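PDB 3E4G: ATP synthase subunit s, mitochondrial from Bos taurus, which regulates the mitochondrial ATP synthase, being needed for its proton conduction and favouring ATP synthesis by blocking an alternative path of proton leak. Local coordinates for residues Leu117-Ile122 with His136-Leu141; Val127-Ile132 with Val152-Lys157; Leu144-Leu149 with Leu169-Asp174. The protein carries 1 engineered substitution. One frame throughout, in Å; residues are numbered along the deposited sequence. Where two conformers were deposited one is given.

Contact 1: residues Leu117-Ile122 with His136-Leu141; sequences LEMEII and HHFRNL
Met-119 stretches out almost straight, with chi1 at -171° setting CG opposite its backbone N, and Phe-138 swings its ring to the side of its own N (chi1 -68°), which brings sulfur and ring together inside the fourth leucine-rich repeat. Both CB atoms point at the opposing segment. In the conformer given here, SD of Met-119 comes to the ring's edge, 4.0 Å from CE2 of Phe-138, and lies 84° off the ring normal, close to the ring plane. This is a Met-aromatic contact made at the edge, so the sulfur faces the ring C-H groups and not the pi cloud. Leu-92 on one neighbouring strand and Leu-135 also touch Met-119, while Leu-112 of helix 110-115 packs on Phe-138; both residues are buried.

The contact ties strand 118-122 to the loop that brings the chain back from helix 129-134 toward the sheet. That loop reverses in a type I turn, closed by Leu-141 N donating to Phe-138 O at 3.0 Å. At its end Leu-141 lays one methyl against the backbone where the strand begins: CD1 of Leu-141 is 3.5 Å from C of Leu-117 and 3.6 Å from N of Glu-118. No hydrogen bond crosses between the segments. At the partly exposed margin, Leu-117 rests its methyl CD2 3.7 Å from the backbone O of Asn-140.

Contact 2: residues Val127-Ile132 with Val152-Lys157; sequences VTDKGI and VKEKEK
Thr-128 and Val-152 bring their CA atoms within 4.4 Å, so the chain leading into helix 129-134 passes close beside the chain leading into helix 155-165. Asp-129 bridges them, its CG beside the backbone N (chi1 -53°), which lets the carboxylate reach the second segment and take two successive peptide N-H groups. Lys-153 N donates to OD1 of Asp-129 at 2.9 Å, nearly straight (164°) and on the syn lone pair; Glu-154 N reaches OD2 of Asp-129 at 3.0 Å, more bent and 21° out of the carboxylate plane. A water donating to OD2 and to Glu-154 O gives OD2 a second donor. The carboxylate sits near the N-terminal end of helix 155-165, whose partial positive charge would probably favour its negative charge.

Beneath this polar grip, CG2 of Val-152 sits 3.9 Å from CG1 of Ile-132, the side chains crossing at about a right angle; Ile-158 and Phe-162 also pack on Ile-132. Thr-128 caps its own helix by accepting from Lys-130 N, and its OG1 also bonds Asp-100 at the start of helix 100-107. Residues 127-132 belong to the fourth leucine-rich repeat; helix 155-165 lies beside it after the last annotated repeat, consistent with the helical side of a leucine-rich repeat fold.

Contact 3: residues Leu144-Leu149 with Leu169-Asp174; sequences LFLSDL and LELKLD
Leu-144 and Leu-146 pair with Leu-171 and Leu-173 on the packed face of two parallel strands, 144-147 and 170-174, whose axes run 4.8 Å apart at 9°. Between the strands five backbone hydrogen bonds alternate in direction, from Leu-144 N to Glu-170 O at one end to Asp-148 N reaching Asp-174 O at the other; the shortest is Asp-174 N to Leu-146 O at 2.8 Å. On this face the leucines lie side by side and point the same way: CD2 of Leu-144 meets CD1 of Leu-171 at 3.7 Å, and CD1 of Leu-146 meets CD2 of Leu-173, also at 3.7 Å. From helix 155-165, Phe-162 touches Leu-144, and Val-159 touches Leu-171 and Leu-173, completing the beta-alpha-beta crossover.

The other face is looser and more open to solvent. CG of Phe-145 stands opposite the backbone N (chi1 173°), which carries the ring out beside the extended Lys-172 stem, CD1 of Phe-145 being 3.7 Å from CG of Lys-172. The ring's edge is turned to oxygen: OD2 of Asp-174 lies in the ring plane, 3.5 Å from CE1 of Phe-145, with ring and carboxylate planes nearly perpendicular. Cut back to alanine, this position is likely to leave the Lys-172 methylenes without the ring rim they pack against and the Asp-174 carboxylate without the C-H edge it faces. Farther along, a water links OG of Ser-147 to Asp-174 O.

Strand 170-174 is one of the two outermost strands of the sheet, and its faces differ accordingly. Leucines hold it to the helix layer, whereas lysine and aspartate keep its other face polar; the aromatic edge, slightly positive at its C-H groups, would probably offer the carboxylate a mild electrostatic match across the strands.

The three contacts lie close together toward the C-terminal end of the repeat fold, their centres about 14 Å (1 and 2), about 10 Å (1 and 3) and about 11 Å (2 and 3) apart. Contacts 1 and 3 share the sheet, since strands 118-122 and 143-147 are neighbours in it, and contact 1 closes before contact 3 opens. Contact 2, at the starts of helices 129-134 and 155-165, interleaves with both along the chain. Ile-132 joins them: its CD1 touches CD1 of Ile-121, and its CG2 touches CD1 of Leu-146. Strand layer and helix layer are thus packed into one body, with the magnesium site, which includes Thr-69, lying on earlier parts of the chain.

Contact 1: residues Leu117-Ile122 with His136-Leu141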
loop_
_atom_site.group_PDB
_atom_site.type_symbol
_atom_site.label_atom_id
_atom_site.label_comp_id
_atom_site.label_asym_id
_atom_site.label_seq_id
_atom_site.Cartn_x
_atom_site.Cartn_y
_atom_site.Cartn_z
ATOM N N LEU A 117 3.457 -4.810 -9.252
ATOM C CA LEU A 117 4.780 -5.307 -9.672
ATOM C C LEU A 117 5.817 -5.347 -8.542
ATOM O O LEU A 117 6.702 -6.194 -8.576
ATOM C CB LEU A 117 5.347 -4.467 -10.836
ATOM C CG LEU A 117 4.422 -4.340 -12.047
ATOM C CD1 LEU A 117 5.088 -3.442 -13.096
ATOM C CD2 LEU A 117 4.136 -5.749 -12.639
ATOM N N GLU A 118 5.746 -4.384 -7.623
ATOM C CA GLU A 118 6.821 -4.198 -6.645
ATOM C C GLU A 118 6.198 -3.813 -5.295
ATOM O O GLU A 118 5.373 -2.897 -5.241
ATOM C CB GLU A 118 7.735 -3.059 -7.103
ATOM C CG GLU A 118 8.666 -2.433 -6.068
ATOM C CD GLU A 118 9.505 -1.311 -6.583
ATOM O OE1 GLU A 118 10.150 -1.546 -7.656
ATOM O OE2 GLU A 118 9.496 -0.263 -5.916
ATOM N N MET A 119 6.654 -4.472 -4.237
ATOM C CA MET A 119 6.247 -4.015 -2.900
ATOM C C MET A 119 7.403 -4.118 -1.950
ATOM O O MET A 119 8.277 -4.974 -2.068
ATOM C CB MET A 119 5.047 -4.835 -2.429
ATOM C CG MET A 119 4.421 -4.348 -1.221
ATOM S SD MET A 119 2.822 -5.178 -0.988
ATOM C CE MET A 119 2.255 -4.176 0.361
ATOM N N GLU A 120 7.368 -3.195 -0.999
ATOM C CA GLU A 120 8.439 -3.077 0.012
ATOM C C GLU A 120 7.725 -2.878 1.370
ATOM O O GLU A 120 6.847 -2.008 1.449
ATOM C CB GLU A 120 9.316 -1.877 -0.268
ATOM C CG GLU A 120 9.936 -1.921 -1.711
ATOM C CD GLU A 120 10.723 -0.664 -1.925
ATOM O OE1 GLU A 120 10.168 0.428 -2.039
ATOM O OE2 GLU A 120 11.977 -0.710 -1.786
ATOM N N ILE A 121 8.120 -3.653 2.356
ATOM C CA ILE A 121 7.522 -3.547 3.714
ATOM C C ILE A 121 8.680 -3.520 4.685
ATOM O O ILE A 121 9.431 -4.509 4.786
ATOM C CB ILE A 121 6.546 -4.708 3.993
ATOM C CG1 ILE A 121 5.486 -4.819 2.897
ATOM C CG2 ILE A 121 5.882 -4.467 5.360
ATOM C CD1 ILE A 121 4.591 -6.039 3.046
ATOM N N ILE A 122 8.831 -2.392 5.358
ATOM C CA ILE A 122 10.056 -2.084 6.137
ATOM C C ILE A 122 9.617 -1.543 7.475
ATOM O O ILE A 122 8.910 -0.534 7.556
ATOM C CB ILE A 122 10.896 -1.019 5.402
ATOM C CG1 ILE A 122 11.257 -1.495 3.967
ATOM C CG2 ILE A 122 12.166 -0.713 6.235
ATOM C CD1 ILE A 122 11.554 -0.384 3.038
ATOM N N HIS A 136 0.947 -13.464 -1.821
ATOM C CA HIS A 136 1.034 -14.388 -2.980
ATOM C C HIS A 136 -0.095 -14.137 -3.990
ATOM O O HIS A 136 0.071 -14.493 -5.176
ATOM C CB HIS A 136 1.048 -15.842 -2.534
ATOM C CG HIS A 136 -0.244 -16.392 -2.180
ATOM N ND1 HIS A 136 -0.833 -16.305 -0.943
ATOM C CD2 HIS A 136 -1.043 -17.175 -2.935
ATOM C CE1 HIS A 136 -2.000 -16.960 -0.990
ATOM N NE2 HIS A 136 -2.166 -17.464 -2.205
ATOM N N HIS A 137 -1.169 -13.486 -3.601
ATOM C CA HIS A 137 -2.239 -13.180 -4.577
ATOM C C HIS A 137 -1.800 -12.121 -5.572
ATOM O O HIS A 137 -2.493 -11.949 -6.603
ATOM C CB HIS A 137 -3.498 -12.697 -3.873
ATOM C CG HIS A 137 -4.130 -13.783 -3.081
ATOM N ND1 HIS A 137 -4.708 -14.954 -3.637
ATOM C CD2 HIS A 137 -4.246 -13.895 -1.774
ATOM C CE1 HIS A 137 -5.075 -15.739 -2.660
ATOM N NE2 HIS A 137 -4.936 -15.084 -1.518
ATOM N N PHE A 138 -0.723 -11.380 -5.325
ATOM C CA PHE A 138 -0.155 -10.433 -6.298
ATOM C C PHE A 138 0.640 -11.222 -7.299
ATOM O O PHE A 138 1.862 -11.330 -7.274
ATOM C CB PHE A 138 0.645 -9.342 -5.588
ATOM C CG PHE A 138 -0.155 -8.395 -4.774
ATOM C CD1 PHE A 138 -1.548 -8.263 -4.842
ATOM C CD2 PHE A 138 0.518 -7.474 -3.927
ATOM C CE1 PHE A 138 -2.203 -7.289 -4.160
ATOM C CE2 PHE A 138 -0.178 -6.521 -3.214
ATOM C CZ PHE A 138 -1.536 -6.426 -3.325
ATOM N N ARG A 139 -0.127 -11.842 -8.240
ATOM C CA ARG A 139 0.422 -12.873 -9.131
ATOM C C ARG A 139 1.427 -12.348 -10.091
ATOM O O ARG A 139 2.159 -13.125 -10.711
ATOM C CB ARG A 139 -0.735 -13.621 -9.829
ATOM C CG ARG A 139 -1.636 -12.733 -10.672
ATOM C CD ARG A 139 -2.773 -13.549 -11.252
ATOM N NE ARG A 139 -3.739 -12.741 -12.027
ATOM C CZ ARG A 139 -4.757 -12.107 -11.497
ATOM N NH1 ARG A 139 -5.017 -12.166 -10.203
ATOM N NH2 ARG A 139 -5.525 -11.328 -12.258
ATOM N N ASN A 140 1.474 -11.012 -10.325
ATOM C CA ASN A 140 2.410 -10.367 -11.235
ATOM C C ASN A 140 3.593 -9.752 -10.532
ATOM O O ASN A 140 4.435 -9.085 -11.167
ATOM C CB ASN A 140 1.697 -9.312 -12.060
ATOM C CG ASN A 140 0.559 -9.903 -12.868
ATOM O OD1 ASN A 140 -0.611 -9.431 -12.711
ATOM N ND2 ASN A 140 0.826 -10.909 -13.644
ATOM N N LEU A 141 3.715 -9.965 -9.202
ATOM C CA LEU A 141 4.805 -9.335 -8.455
ATOM C C LEU A 141 6.145 -9.812 -8.951
ATOM O O LEU A 141 6.390 -11.019 -9.089
ATOM C CB LEU A 141 4.641 -9.641 -6.958
ATOM C CG LEU A 141 5.177 -8.592 -5.962
ATOM C CD1 LEU A 141 4.314 -7.296 -6.075
ATOM C CD2 LEU A 141 5.098 -9.171 -4.584
#

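Contact 2: residues Val127-Ile132 with Val152-Lys157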
loop_
_atom_site.group_PDB
_atom_site.type_symbol
_atom_site.label_atom_id
_atom_site.label_comp_id
_atom_site.label_asym_id
_atom_site.label_seq_id
_atom_site.Cartn_x
_atom_site.Cartn_y
_atom_site.Cartn_z
ATOM N N VAL A 127 3.562 -6.581 11.450
ATOM C CA VAL A 127 3.372 -7.551 10.375
ATOM C C VAL A 127 3.990 -8.876 10.747
ATOM O O VAL A 127 5.097 -8.969 11.253
ATOM C CB VAL A 127 4.023 -6.970 9.072
ATOM C CG1 VAL A 127 4.080 -8.042 7.990
ATOM C CG2 VAL A 127 3.254 -5.723 8.637
ATOM N N THR A 128 3.240 -9.939 10.460
ATOM C CA THR A 128 3.752 -11.290 10.717
ATOM C C THR A 128 3.788 -12.079 9.445
ATOM O O THR A 128 3.382 -11.660 8.339
ATOM C CB THR A 128 2.873 -12.041 11.798
ATOM O OG1 THR A 128 1.724 -12.645 11.131
ATOM C CG2 THR A 128 2.485 -11.175 12.943
ATOM N N ASP A 129 4.224 -13.347 9.596
ATOM C CA ASP A 129 4.260 -14.263 8.483
ATOM C C ASP A 129 2.917 -14.331 7.771
ATOM O O ASP A 129 2.869 -14.511 6.537
ATOM C CB ASP A 129 4.663 -15.664 8.960
ATOM C CG ASP A 129 5.994 -15.652 9.790
ATOM O OD1 ASP A 129 5.936 -15.191 10.966
ATOM O OD2 ASP A 129 7.040 -15.979 9.202
ATOM N N LYS A 130 1.816 -14.275 8.496
ATOM C CA LYS A 130 0.479 -14.368 7.870
ATOM C C LYS A 130 0.209 -13.261 6.878
ATOM O O LYS A 130 -0.339 -13.473 5.786
ATOM C CB LYS A 130 -0.609 -14.340 8.958
ATOM C CG LYS A 130 -1.991 -14.543 8.563
ATOM C CD LYS A 130 -2.915 -14.709 9.785
ATOM C CE LYS A 130 -3.183 -13.421 10.345
ATOM N NZ LYS A 130 -4.490 -12.885 10.026
ATOM N N GLY A 131 0.556 -12.033 7.237
ATOM C CA GLY A 131 0.339 -10.929 6.334
ATOM C C GLY A 131 1.206 -11.029 5.084
ATOM O O GLY A 131 0.782 -10.690 3.987
ATOM N N ILE A 132 2.443 -11.465 5.288
ATOM C CA ILE A 132 3.345 -11.619 4.125
ATOM C C ILE A 132 2.817 -12.658 3.185
ATOM O O ILE A 132 2.817 -12.484 1.955
ATOM C CB ILE A 132 4.793 -11.918 4.609
ATOM C CG1 ILE A 132 5.374 -10.782 5.474
ATOM C CG2 ILE A 132 5.695 -12.247 3.398
ATOM C CD1 ILE A 132 5.304 -9.426 4.850
ATOM N N VAL A 152 7.882 -11.356 11.710
ATOM C CA VAL A 152 8.012 -12.364 10.721
ATOM C C VAL A 152 9.076 -13.343 11.255
ATOM O O VAL A 152 10.288 -13.078 11.272
ATOM C CB VAL A 152 8.444 -11.794 9.355
ATOM C CG1 VAL A 152 8.773 -12.958 8.365
ATOM C CG2 VAL A 152 7.291 -10.925 8.827
ATOM N N LYS A 153 8.592 -14.457 11.801
ATOM C CA LYS A 153 9.445 -15.381 12.586
ATOM C C LYS A 153 9.998 -16.525 11.816
ATOM O O LYS A 153 10.879 -17.225 12.303
ATOM C CB LYS A 153 8.666 -15.903 13.775
ATOM C CG LYS A 153 8.151 -14.930 14.709
ATOM C CD LYS A 153 9.225 -13.993 15.383
ATOM C CE LYS A 153 8.540 -13.207 16.507
ATOM N NZ LYS A 153 9.490 -12.171 17.122
ATOM N N GLU A 154 9.496 -16.785 10.627
ATOM C CA GLU A 154 9.874 -17.986 9.884
ATOM C C GLU A 154 10.294 -17.614 8.460
ATOM O O GLU A 154 9.677 -18.036 7.476
ATOM C CB GLU A 154 8.718 -18.954 9.894
ATOM C CG GLU A 154 8.306 -19.410 11.290
ATOM C CD GLU A 154 9.337 -20.296 11.945
ATOM O OE1 GLU A 154 10.217 -20.859 11.199
ATOM O OE2 GLU A 154 9.256 -20.424 13.226
ATOM N N LYS A 155 11.313 -16.815 8.320
ATOM C CA LYS A 155 11.688 -16.279 6.978
ATOM C C LYS A 155 12.006 -17.390 5.951
ATOM O O LYS A 155 11.770 -17.231 4.761
ATOM C CB LYS A 155 12.844 -15.246 7.033
ATOM C CG LYS A 155 14.140 -15.819 7.609
ATOM C CD LYS A 155 15.146 -14.736 7.813
ATOM C CE LYS A 155 16.424 -15.293 8.531
ATOM N NZ LYS A 155 17.565 -14.279 8.634
ATOM N N GLU A 156 12.468 -18.544 6.364
ATOM C CA GLU A 156 12.809 -19.624 5.443
ATOM C C GLU A 156 11.572 -20.225 4.815
ATOM O O GLU A 156 11.520 -20.577 3.617
ATOM C CB GLU A 156 13.522 -20.760 6.199
ATOM C CG GLU A 156 14.821 -20.295 6.861
ATOM C CD GLU A 156 14.732 -19.505 8.222
ATOM O OE1 GLU A 156 15.825 -19.057 8.616
ATOM O OE2 GLU A 156 13.655 -19.282 8.883
ATOM N N LYS A 157 10.538 -20.325 5.614
ATOM C CA LYS A 157 9.234 -20.774 5.151
ATOM C C LYS A 157 8.690 -19.786 4.162
ATOM O O LYS A 157 8.108 -20.185 3.135
ATOM C CB LYS A 157 8.297 -21.045 6.294
ATOM C CG LYS A 157 8.681 -22.253 7.081
ATOM C CD LYS A 157 7.654 -22.507 8.232
ATOM C CE LYS A 157 8.069 -23.657 9.189
ATOM N NZ LYS A 157 7.002 -23.842 10.217
HETATM O O HOH W 1 6.677 -17.916 7.350
#

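Contact 3: residues Leu144-Leu149 with Leu169-Asp174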
loop_
_atom_site.group_PDB
_atom_site.type_symbol
_atom_site.label_atom_id
_atom_site.label_comp_id
_atom_site.label_asym_id
_atom_site.label_seq_id
_atom_site.Cartn_x
_atom_site.Cartn_y
_atom_site.Cartn_z
ATOM N N LEU A 144 9.893 -8.050 -4.152
ATOM C CA LEU A 144 9.333 -7.935 -2.781
ATOM C C LEU A 144 10.531 -7.777 -1.867
ATOM O O LEU A 144 11.374 -8.679 -1.798
ATOM C CB LEU A 144 8.513 -9.173 -2.388
ATOM C CG LEU A 144 7.887 -9.149 -1.000
ATOM C CD1 LEU A 144 6.969 -7.984 -0.801
ATOM C CD2 LEU A 144 7.130 -10.477 -0.724
ATOM N N PHE A 145 10.552 -6.685 -1.145
ATOM C CA PHE A 145 11.629 -6.368 -0.194
ATOM C C PHE A 145 10.989 -6.289 1.195
ATOM O O PHE A 145 10.072 -5.482 1.413
ATOM C CB PHE A 145 12.256 -5.023 -0.562
ATOM C CG PHE A 145 13.254 -4.465 0.402
ATOM C CD1 PHE A 145 14.144 -5.276 1.079
ATOM C CD2 PHE A 145 13.262 -3.106 0.651
ATOM C CE1 PHE A 145 15.085 -4.679 1.960
ATOM C CE2 PHE A 145 14.185 -2.517 1.515
ATOM C CZ PHE A 145 15.084 -3.339 2.162
ATOM N N LEU A 146 11.487 -7.119 2.100
ATOM C CA LEU A 146 11.014 -7.173 3.509
ATOM C C LEU A 146 12.189 -6.835 4.411
ATOM O O LEU A 146 13.247 -7.473 4.274
ATOM C CB LEU A 146 10.500 -8.575 3.843
ATOM C CG LEU A 146 9.419 -9.102 2.900
ATOM C CD1 LEU A 146 8.947 -10.520 3.354
ATOM C CD2 LEU A 146 8.238 -8.163 2.811
ATOM N N SER A 147 12.010 -5.922 5.342
ATOM C CA SER A 147 13.107 -5.497 6.181
ATOM C C SER A 147 12.604 -5.146 7.585
ATOM O O SER A 147 11.594 -4.433 7.724
ATOM C CB SER A 147 13.728 -4.252 5.604
ATOM O OG SER A 147 14.699 -3.723 6.500
ATOM N N ASP A 148 13.316 -5.603 8.620
ATOM C CA ASP A 148 13.050 -5.153 10.004
ATOM C C ASP A 148 11.555 -5.387 10.328
ATOM O O ASP A 148 10.840 -4.484 10.750
ATOM C CB ASP A 148 13.445 -3.716 10.214
ATOM C CG ASP A 148 13.267 -3.249 11.673
ATOM O OD1 ASP A 148 13.465 -4.115 12.574
ATOM O OD2 ASP A 148 12.989 -2.088 11.879
ATOM N N LEU A 149 11.127 -6.636 10.183
ATOM C CA LEU A 149 9.747 -7.089 10.511
ATOM C C LEU A 149 9.909 -8.096 11.593
ATOM O O LEU A 149 9.944 -9.300 11.337
ATOM C CB LEU A 149 9.021 -7.679 9.293
ATOM C CG LEU A 149 8.956 -6.739 8.078
ATOM C CD1 LEU A 149 8.185 -7.417 6.944
ATOM C CD2 LEU A 149 8.374 -5.374 8.428
ATOM N N LEU A 169 9.646 -14.200 -8.643
ATOM C CA LEU A 169 9.780 -13.120 -7.695
ATOM C C LEU A 169 11.231 -12.904 -7.236
ATOM O O LEU A 169 11.893 -13.896 -6.855
ATOM C CB LEU A 169 8.912 -13.414 -6.454
ATOM C CG LEU A 169 8.907 -12.386 -5.357
ATOM C CD1 LEU A 169 8.413 -11.015 -5.905
ATOM C CD2 LEU A 169 8.284 -12.966 -4.109
ATOM N N GLU A 170 11.781 -11.695 -7.308
ATOM C CA GLU A 170 13.012 -11.355 -6.637
ATOM C C GLU A 170 12.621 -10.962 -5.219
ATOM O O GLU A 170 11.992 -9.901 -5.034
ATOM C CB GLU A 170 13.628 -10.162 -7.371
ATOM C CG GLU A 170 14.877 -9.705 -6.740
ATOM C CD GLU A 170 15.493 -8.434 -7.447
ATOM O OE1 GLU A 170 15.042 -8.008 -8.512
ATOM O OE2 GLU A 170 16.504 -7.761 -6.916
ATOM N N LEU A 171 12.979 -11.823 -4.251
ATOM C CA LEU A 171 12.617 -11.617 -2.846
ATOM C C LEU A 171 13.862 -11.214 -2.139
ATOM O O LEU A 171 14.839 -12.000 -2.066
ATOM C CB LEU A 171 12.029 -13.005 -2.262
ATOM C CG LEU A 171 11.624 -12.979 -0.777
ATOM C CD1 LEU A 171 10.440 -12.049 -0.513
ATOM C CD2 LEU A 171 11.326 -14.381 -0.313
ATOM N N LYS A 172 13.889 -10.012 -1.591
ATOM C CA LYS A 172 15.023 -9.456 -0.889
ATOM C C LYS A 172 14.615 -9.394 0.570
ATOM O O LYS A 172 13.637 -8.721 0.922
ATOM C CB LYS A 172 15.358 -8.098 -1.411
ATOM C CG LYS A 172 16.538 -7.486 -0.757
ATOM C CD LYS A 172 16.845 -6.148 -1.393
ATOM C CE LYS A 172 18.067 -5.564 -0.874
ATOM N NZ LYS A 172 19.309 -6.368 -1.226
ATOM N N LEU A 173 15.377 -10.069 1.428
ATOM C CA LEU A 173 15.045 -10.174 2.859
ATOM C C LEU A 173 16.175 -9.556 3.675
ATOM O O LEU A 173 17.369 -10.016 3.561
ATOM C CB LEU A 173 14.884 -11.614 3.286
ATOM C CG LEU A 173 13.767 -12.389 2.578
ATOM C CD1 LEU A 173 13.662 -13.806 3.164
ATOM C CD2 LEU A 173 12.412 -11.657 2.640
ATOM N N ASP A 174 15.843 -8.595 4.506
ATOM C CA ASP A 174 16.712 -8.109 5.560
ATOM C C ASP A 174 15.987 -8.314 6.890
ATOM O O ASP A 174 15.444 -7.391 7.499
ATOM C CB ASP A 174 17.038 -6.624 5.353
ATOM C CG ASP A 174 18.005 -6.361 4.212
ATOM O OD1 ASP A 174 18.724 -7.259 3.787
ATOM O OD2 ASP A 174 18.075 -5.205 3.777
HETATM O O HOH W 2 16.636 -4.541 8.550
#